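Local structure of tryptophan synthase alpha chain (Chlamydia trachomatis, 6V82) at residues D105-Y108 against L109-K113; S135-F138 against E139-A143. The protein probably catalyses the aldol cleavage of indoleglycerol phosphate to indole and glyceraldehyde 3-phosphate in the last step of tryptophan biosynthesis. All coordinates share one frame; numbering follows the deposited sequence.

Interaction 1. Residues D105-Y108 against L109-K113; sequences DLDY and LRRLK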
loop_
_atom_site.group_PDB
_atom_site.type_symbol
_atom_site.label_atom_id
_atom_site.label_comp_id
_atom_site.label_asym_id
_atom_site.label_seq_id
_atom_site.Cartn_x
_atom_site.Cartn_y
_atom_site.Cartn_z
ATOM N N ASP A 105 37.300 30.394 -11.201
ATOM C CA ASP A 105 38.689 30.208 -10.813
ATOM C C ASP A 105 39.249 31.505 -10.242
ATOM O O ASP A 105 38.546 32.515 -10.109
ATOM C CB ASP A 105 39.537 29.739 -11.996
ATOM C CG ASP A 105 39.441 30.665 -13.183
ATOM O OD1 ASP A 105 38.649 31.638 -13.127
ATOM O OD2 ASP A 105 40.161 30.419 -14.176
ATOM N N LEU A 106 40.546 31.467 -9.917
ATOM C CA LEU A 106 41.197 32.642 -9.352
ATOM C C LEU A 106 41.131 33.817 -10.316
ATOM O O LEU A 106 40.966 34.974 -9.896
ATOM C CB LEU A 106 42.645 32.318 -8.996
ATOM C CG LEU A 106 43.347 33.405 -8.191
ATOM C CD1 LEU A 106 42.595 33.661 -6.894
ATOM C CD2 LEU A 106 44.765 32.984 -7.915
ATOM N N ASP A 107 41.227 33.539 -11.619
ATOM C CA ASP A 107 41.222 34.622 -12.595
ATOM C C ASP A 107 39.887 35.350 -12.601
ATOM O O ASP A 107 39.835 36.565 -12.813
ATOM C CB ASP A 107 41.542 34.090 -13.987
ATOM C CG ASP A 107 41.537 35.190 -15.026
ATOM O OD1 ASP A 107 42.503 35.995 -15.054
ATOM O OD2 ASP A 107 40.548 35.266 -15.790
ATOM N N TYR A 108 38.791 34.628 -12.373
ATOM C CA TYR A 108 37.498 35.295 -12.327
ATOM C C TYR A 108 37.425 36.250 -11.146
ATOM O O TYR A 108 36.821 37.324 -11.243
ATOM C CB TYR A 108 36.373 34.272 -12.265
ATOM C CG TYR A 108 35.008 34.907 -12.307
ATOM C CD1 TYR A 108 34.487 35.394 -13.498
ATOM C CD2 TYR A 108 34.244 35.040 -11.145
ATOM C CE1 TYR A 108 33.232 35.986 -13.535
ATOM C CE2 TYR A 108 32.996 35.625 -11.174
ATOM C CZ TYR A 108 32.499 36.093 -12.372
ATOM O OH TYR A 108 31.256 36.667 -12.405
ATOM N N LEU A 109 38.049 35.885 -10.022
ATOM C CA LEU A 109 38.088 36.800 -8.884
ATOM C C LEU A 109 38.813 38.091 -9.243
ATOM O O LEU A 109 38.346 39.187 -8.908
ATOM C CB LEU A 109 38.758 36.125 -7.690
ATOM C CG LEU A 109 37.978 34.962 -7.080
ATOM C CD1 LEU A 109 38.741 34.404 -5.895
ATOM C CD2 LEU A 109 36.555 35.389 -6.684
ATOM N N ARG A 110 39.956 37.978 -9.928
ATOM C CA ARG A 110 40.655 39.159 -10.418
ATOM C C ARG A 110 39.779 39.970 -11.361
ATOM O O ARG A 110 39.756 41.204 -11.282
ATOM C CB ARG A 110 41.957 38.762 -11.117
ATOM C CG ARG A 110 43.074 38.428 -10.149
ATOM C CD ARG A 110 44.391 38.213 -10.856
ATOM N NE ARG A 110 44.358 36.984 -11.635
ATOM C CZ ARG A 110 45.040 35.894 -11.320
ATOM N NH1 ARG A 110 44.943 34.808 -12.084
ATOM N NH2 ARG A 110 45.827 35.901 -10.247
ATOM N N ARG A 111 39.045 39.299 -12.254
ATOM C CA ARG A 111 38.160 40.030 -13.155
ATOM C C ARG A 111 37.062 40.757 -12.384
ATOM O O ARG A 111 36.664 41.864 -12.768
ATOM C CB ARG A 111 37.570 39.079 -14.205
ATOM C CG ARG A 111 38.611 38.516 -15.189
ATOM C CD ARG A 111 38.006 37.441 -16.108
ATOM N NE ARG A 111 37.173 38.039 -17.151
ATOM C CZ ARG A 111 36.019 37.538 -17.595
ATOM N NH1 ARG A 111 35.521 36.412 -17.072
ATOM N NH2 ARG A 111 35.349 38.185 -18.554
ATOM N N LEU A 112 36.582 40.176 -11.283
ATOM C CA LEU A 112 35.594 40.866 -10.454
ATOM C C LEU A 112 36.183 42.134 -9.843
ATOM O O LEU A 112 35.580 43.214 -9.909
ATOM C CB LEU A 112 35.092 39.940 -9.353
ATOM C CG LEU A 112 34.076 38.854 -9.682
ATOM C CD1 LEU A 112 33.988 37.909 -8.487
ATOM C CD2 LEU A 112 32.716 39.464 -9.996
ATOM N N LYS A 113 37.361 42.007 -9.224
ATOM C CA LYS A 113 38.036 43.156 -8.635
ATOM C C LYS A 113 38.247 44.247 -9.672
ATOM O O LYS A 113 37.964 45.425 -9.421
ATOM C CB LYS A 113 39.372 42.718 -8.037
ATOM C CG LYS A 113 40.251 43.871 -7.606
ATOM C CD LYS A 113 40.546 43.850 -6.111
ATOM C CE LYS A 113 41.013 45.208 -5.615
ATOM N NZ LYS A 113 39.867 46.171 -5.687
HETATM O O HOH W 1 37.293 34.300 -15.667
#

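Interaction 2. Residues S135-F138 against E139-A143; sequences SPFF and EDLLA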
loop_
_atom_site.group_PDB
_atom_site.type_symbol
_atom_site.label_atom_id
_atom_site.label_comp_id
_atom_site.label_asym_id
_atom_site.label_seq_id
_atom_site.Cartn_x
_atom_site.Cartn_y
_atom_site.Cartn_z
ATOM N N SER A 135 41.319 28.414 4.569
ATOM C CA SER A 135 40.203 28.452 3.630
ATOM C C SER A 135 40.733 28.795 2.256
ATOM O O SER A 135 41.183 29.931 2.045
ATOM C CB SER A 135 39.156 29.478 4.050
ATOM O OG SER A 135 38.261 29.708 2.974
ATOM N N PRO A 136 40.722 27.869 1.303
ATOM C CA PRO A 136 41.256 28.204 -0.022
ATOM C C PRO A 136 40.607 29.439 -0.602
ATOM O O PRO A 136 41.315 30.304 -1.138
ATOM C CB PRO A 136 40.975 26.944 -0.863
ATOM C CG PRO A 136 40.208 26.006 0.018
ATOM C CD PRO A 136 40.423 26.434 1.436
ATOM N N PHE A 137 39.289 29.585 -0.447
ATOM C CA PHE A 137 38.611 30.690 -1.112
ATOM C C PHE A 137 38.888 32.025 -0.424
ATOM O O PHE A 137 39.071 33.045 -1.100
ATOM C CB PHE A 137 37.116 30.429 -1.200
ATOM C CG PHE A 137 36.395 31.429 -2.047
ATOM C CD1 PHE A 137 36.469 31.357 -3.439
ATOM C CD2 PHE A 137 35.678 32.463 -1.460
ATOM C CE1 PHE A 137 35.814 32.292 -4.233
ATOM C CE2 PHE A 137 35.027 33.410 -2.241
ATOM C CZ PHE A 137 35.090 33.324 -3.631
ATOM N N PHE A 138 38.912 32.056 0.912
ATOM C CA PHE A 138 39.209 33.322 1.581
ATOM C C PHE A 138 40.643 33.745 1.304
ATOM O O PHE A 138 40.932 34.938 1.151
ATOM C CB PHE A 138 38.966 33.223 3.090
ATOM C CG PHE A 138 37.519 33.130 3.470
ATOM C CD1 PHE A 138 36.557 33.825 2.764
ATOM C CD2 PHE A 138 37.120 32.328 4.531
ATOM C CE1 PHE A 138 35.226 33.728 3.115
ATOM C CE2 PHE A 138 35.794 32.232 4.884
ATOM C CZ PHE A 138 34.846 32.933 4.173
ATOM N N GLU A 139 41.555 32.777 1.239
ATOM C CA GLU A 139 42.914 33.078 0.815
ATOM C C GLU A 139 42.908 33.687 -0.580
ATOM O O GLU A 139 43.539 34.722 -0.822
ATOM C CB GLU A 139 43.760 31.807 0.863
ATOM C CG GLU A 139 45.128 32.000 1.485
ATOM C CD GLU A 139 45.065 32.302 2.972
ATOM O OE1 GLU A 139 44.488 31.481 3.726
ATOM O OE2 GLU A 139 45.595 33.361 3.383
ATOM N N ASP A 140 42.147 33.081 -1.498
ATOM C CA ASP A 140 42.062 33.578 -2.869
ATOM C C ASP A 140 41.542 35.013 -2.916
ATOM O O ASP A 140 42.021 35.822 -3.722
ATOM C CB ASP A 140 41.171 32.658 -3.709
ATOM C CG ASP A 140 41.872 31.353 -4.128
ATOM O OD1 ASP A 140 42.995 31.073 -3.651
ATOM O OD2 ASP A 140 41.288 30.600 -4.943
ATOM N N LEU A 141 40.559 35.346 -2.068
ATOM C CA LEU A 141 40.049 36.717 -2.005
ATOM C C LEU A 141 41.144 37.682 -1.580
ATOM O O LEU A 141 41.348 38.730 -2.210
ATOM C CB LEU A 141 38.877 36.815 -1.029
ATOM C CG LEU A 141 37.516 36.258 -1.433
ATOM C CD1 LEU A 141 36.478 36.649 -0.385
ATOM C CD2 LEU A 141 37.103 36.760 -2.796
ATOM N N LEU A 142 41.854 37.343 -0.502
ATOM C CA LEU A 142 42.924 38.204 -0.016
ATOM C C LEU A 142 44.009 38.367 -1.062
ATOM O O LEU A 142 44.562 39.458 -1.227
ATOM C CB LEU A 142 43.511 37.635 1.268
ATOM C CG LEU A 142 42.598 37.737 2.478
ATOM C CD1 LEU A 142 43.337 37.270 3.713
ATOM C CD2 LEU A 142 42.146 39.166 2.630
ATOM N N ALA A 143 44.313 37.291 -1.795
ATOM C CA ALA A 143 45.405 37.325 -2.761
ATOM C C ALA A 143 45.137 38.323 -3.880
ATOM O O ALA A 143 46.082 38.897 -4.432
ATOM C CB ALA A 143 45.641 35.928 -3.339
#

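Interaction 1. Residues D105-Y108 against L109-K113
Y108 sets its ring across L112, one helical turn further on, and turns a ring edge to R111. The contact with L112 runs obliquely and is made by the CD2-CE2 side of the ring, Y108 CE2 lying 3.7 Å from L112 CD1. On the other side, R111 NH1 sits near the ring plane, 3.9 Å from Y108 CD1, with the guanidinium inclined 67° to the ring. Since CG of Y108 is anti to the backbone N (chi1 -176°), the ring lies beside its own carbonyl, over the turn that follows. Its hydroxyl is hydrogen-bonded to S73 O, and R111 NH1 forms a salt bridge with E74, so both polar ends reach towards helix 73-84, a neighbouring helix in the outer layer of this TIM barrel. A water accepts from R111 NH1 and donates weakly to D107 OD2, bridging a guanidinium and a carboxylate whose planes are nearly parallel, though the groups lie too far apart for a salt bridge. L109 packs elsewhere: its CD1 meets L106 CD1 at 4.1 Å, the two leucines crossing at about a right angle. R110 bends back at chi3 (-69°), which brings the guanidinium over L106 and past D107. L106 CG lies over one of its faces, and L106 CD2 is 3.9 Å from R110 NH2. D107 OD1 stays 4.0 Å from R110 NE, a charge attraction at most. Beneath these side chains the backbone bonds R110 N to L106 O, R111 N to D107 O and L112 N to Y108 O follow the helical repeat. The first turn is capped by D105, whose OD1 takes the N-H of Y108 at 3.1 Å from above the carboxylate plane.

Interaction 2. Residues S135-F138 against E139-A143
L141 and F137 lie one turn apart on helix 136-144, the helix of a beta-alpha-beta unit in which strands 119-122 and 147-153 run parallel, a repeating element of the TIM barrel. L141 shows how a single leucine can serve two rings. Its CB rests 3.5 Å from F138 O, close to the peptide backbone of the preceding turn. CG, anti to the carbonyl carbon (chi1 -75°), is therefore carried back along the helix, where it meets F137 CE2 at 3.9 Å. From this branch point the two methyls spread. CD2 approaches the outer end of the F137 ring, 4.1 Å from CZ, while CD1 touches CE2 of that ring and also reaches the edge of F138, lying near its plane at 4.2 Å from F138 CD1. F137 swings over this turn because its CG is anti to the backbone N (chi1 -172°). Further along its ring it meets Y98 edge-to-face, and L141 continues onto V120 and P148, so this side of the helix packs against the strands. D140, whose side chain also packs on L106 and L109 of helix 106-115, brings CG close to P136 O, and its OD1 comes within 3.1 Å of the same carbonyl oxygen; as both are acceptors, the approach is not a bond and may well be unfavourable. E139, bent at chi2, sends OE1 to the hydroxyl of Y167, which also takes the N-H of S135. A backbone bond joins E139 N to S135 O at 3.0 Å. S135 is the N-cap of the helix, and its OG accepts from F138 N at 3.2 Å, nearly straight at 168°.

In the fold
Interaction 1 comes first along the chain, near the start of helix 106-115, and interaction 2 follows on helix 136-144, with strand 119-122 between them. Their centres are about 11 Å apart, and each lies about 18 Å from the centre of the chain, on the same side of it. The two capped helices pack against each other directly: L106 CD1 reaches D140 CB at 3.6 Å, and L109 CD2 meets F137 CZ at 4.0 Å. Consecutive helices of the barrel's outer layer are thus joined through their first turns. Both contacts lie away from E44 and D55, the predicted proton acceptors, and are packing between outer helices of the barrel.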